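Exosome complex component Rrp42 (PDB 2WNR) is probably a non-catalytic subunit of the archaeal exosome, an RNA-degrading complex, and is thought to help structure the active site of its partner Rrp41. Local coordinates at residues I81-E86 with V110-I115. Residues are numbered along the deposited sequence; the frame is centred on the assembly and turned at random.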
loop_
_atom_site.group_PDB
_atom_site.type_symbol
_atom_site.label_atom_id
_atom_site.label_comp_id
_atom_site.label_asym_id
_atom_site.label_seq_id
_atom_site.Cartn_x
_atom_site.Cartn_y
_atom_site.Cartn_z
ATOM N N ILE A 81 -8.646 20.798 -9.191
ATOM C CA ILE A 81 -9.785 20.114 -8.557
ATOM C C ILE A 81 -9.429 18.648 -8.350
ATOM O O ILE A 81 -8.931 17.997 -9.262
ATOM C CB ILE A 81 -11.071 20.220 -9.406
ATOM C CG1 ILE A 81 -11.619 21.645 -9.369
ATOM C CG2 ILE A 81 -12.148 19.260 -8.902
ATOM C CD1 ILE A 81 -12.864 21.858 -10.214
ATOM N N LEU A 82 -9.695 18.133 -7.152
ATOM C CA LEU A 82 -9.453 16.737 -6.810
ATOM C C LEU A 82 -10.717 16.108 -6.221
ATOM O O LEU A 82 -11.120 16.442 -5.110
ATOM C CB LEU A 82 -8.305 16.644 -5.806
ATOM C CG LEU A 82 -6.906 16.844 -6.365
ATOM C CD1 LEU A 82 -5.968 17.332 -5.291
ATOM C CD2 LEU A 82 -6.361 15.581 -7.017
ATOM N N THR A 83 -11.339 15.198 -6.969
ATOM C CA THR A 83 -12.596 14.581 -6.560
ATOM C C THR A 83 -12.335 13.185 -6.027
ATOM O O THR A 83 -11.658 12.382 -6.663
ATOM C CB THR A 83 -13.615 14.525 -7.719
ATOM O OG1 THR A 83 -13.828 15.847 -8.221
ATOM C CG2 THR A 83 -14.971 13.958 -7.269
ATOM N N ASN A 84 -12.849 12.911 -4.834
ATOM C CA ASN A 84 -12.738 11.590 -4.246
ATOM C C ASN A 84 -14.006 11.241 -3.478
ATOM O O ASN A 84 -14.616 12.109 -2.849
ATOM C CB ASN A 84 -11.501 11.458 -3.343
ATOM C CG ASN A 84 -11.373 10.053 -2.742
ATOM O OD1 ASN A 84 -10.957 9.112 -3.422
ATOM N ND2 ASN A 84 -11.757 9.907 -1.466
ATOM N N SER A 85 -14.412 9.979 -3.544
ATOM C CA SER A 85 -15.616 9.567 -2.846
ATOM C C SER A 85 -15.360 8.377 -1.941
ATOM O O SER A 85 -14.620 7.460 -2.295
ATOM C CB SER A 85 -16.747 9.261 -3.827
ATOM O OG SER A 85 -16.300 8.397 -4.837
ATOM N N GLU A 86 -15.970 8.415 -0.766
ATOM C CA GLU A 86 -15.904 7.313 0.165
ATOM C C GLU A 86 -17.246 6.559 0.215
ATOM O O GLU A 86 -18.211 7.032 0.824
ATOM C CB GLU A 86 -15.518 7.830 1.550
ATOM C CG GLU A 86 -14.081 8.287 1.662
ATOM C CD GLU A 86 -13.084 7.129 1.729
ATOM O OE1 GLU A 86 -13.008 6.471 2.790
ATOM O OE2 GLU A 86 -12.355 6.888 0.737
ATOM N N VAL A 110 -16.982 10.132 -12.650
ATOM C CA VAL A 110 -18.145 10.625 -13.366
ATOM C C VAL A 110 -18.584 11.974 -12.820
ATOM O O VAL A 110 -18.925 12.871 -13.592
ATOM C CB VAL A 110 -19.292 9.585 -13.402
ATOM C CG1 VAL A 110 -20.571 10.210 -13.890
ATOM C CG2 VAL A 110 -18.912 8.466 -14.350
ATOM N N VAL A 111 -18.529 12.133 -11.502
ATOM C CA VAL A 111 -18.822 13.416 -10.870
ATOM C C VAL A 111 -17.764 14.427 -11.255
ATOM O O VAL A 111 -18.075 15.557 -11.619
ATOM C CB VAL A 111 -18.862 13.313 -9.348
ATOM C CG1 VAL A 111 -19.018 14.701 -8.735
ATOM C CG2 VAL A 111 -19.983 12.389 -8.909
ATOM N N ASP A 112 -16.505 14.012 -11.187
ATOM C CA ASP A 112 -15.426 14.883 -11.567
ATOM C C ASP A 112 -15.584 15.339 -13.009
ATOM O O ASP A 112 -15.330 16.499 -13.326
ATOM C CB ASP A 112 -14.077 14.205 -11.370
ATOM C CG ASP A 112 -12.925 15.163 -11.617
ATOM O OD1 ASP A 112 -12.577 15.366 -12.795
ATOM O OD2 ASP A 112 -12.393 15.732 -10.642
ATOM N N ARG A 113 -16.006 14.425 -13.875
ATOM C CA ARG A 113 -16.187 14.737 -15.291
ATOM C C ARG A 113 -17.220 15.852 -15.494
ATOM O O ARG A 113 -16.964 16.827 -16.207
ATOM C CB ARG A 113 -16.611 13.483 -16.054
ATOM C CG ARG A 113 -16.481 13.585 -17.571
ATOM C CD ARG A 113 -16.876 12.288 -18.221
ATOM N NE ARG A 113 -16.134 11.172 -17.638
ATOM C CZ ARG A 113 -16.571 9.913 -17.582
ATOM N NH1 ARG A 113 -17.761 9.590 -18.076
ATOM N NH2 ARG A 113 -15.813 8.978 -17.021
ATOM N N CYS A 114 -18.372 15.685 -14.844
ATOM C CA CYS A 114 -19.474 16.638 -14.886
ATOM C C CYS A 114 -19.071 18.045 -14.427
ATOM O O CYS A 114 -19.322 19.031 -15.133
ATOM C CB CYS A 114 -20.613 16.119 -14.022
ATOM S SG CYS A 114 -22.174 16.893 -14.354
ATOM N N ILE A 115 -18.443 18.140 -13.257
ATOM C CA ILE A 115 -17.930 19.420 -12.761
ATOM C C ILE A 115 -16.846 20.008 -13.669
ATOM O O ILE A 115 -16.873 21.206 -13.965
ATOM C CB ILE A 115 -17.444 19.317 -11.286
ATOM C CG1 ILE A 115 -18.603 19.561 -10.324
ATOM C CG2 ILE A 115 -16.358 20.324 -10.970
ATOM C CD1 ILE A 115 -19.424 18.343 -10.042
#
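Thr83 and Asp112 mark the closest backbone approach, their CA atoms 5.8 Å apart, where strand 81-86 and helix 110-115 run roughly antiparallel at 148° with axes 8.4 Å apart. The polar link between the two segments is one hydrogen bond: Thr83 OG1 donates to Asp112 OD2 over 2.8 Å, reaching that oxygen on its anti side and 18° out of the carboxylate plane. With CG anti to the backbone N (chi1 -174°), the carboxylate of Asp112 brings OD2 to the threonine hydroxyl, and Ile81 CG2 rests 3.9 Å from Asp112 OD2. Asp112 OD1 meanwhile pairs with Arg116, further along helix 102-117, whose guanidinium also donates to the carbonyl oxygen of Ile81 and so makes a second tie to the strand. Replacing Asp112 by an alanine removes the carboxylate, which would probably leave the Thr83 hydroxyl without this acceptor and Arg116 without this salt bridge. Beside the bond lies an apolar contact, Ile81 CD1 meeting Ile115 CG2 at 3.9 Å, the two side chains crossing at about a right angle; Thr83 CG2 approaches Val111 CG1 more loosely, at 4.4 Å. Val111 and Ile115 also pack on helix 150-164. Helix 102-117 lies in the connection from strand 80-87 to its parallel neighbour 133-145 and is seated on the mixed sheet by this buried contact, as in the RNase PH domain with its ribosomal protein S5 domain 2-like fold.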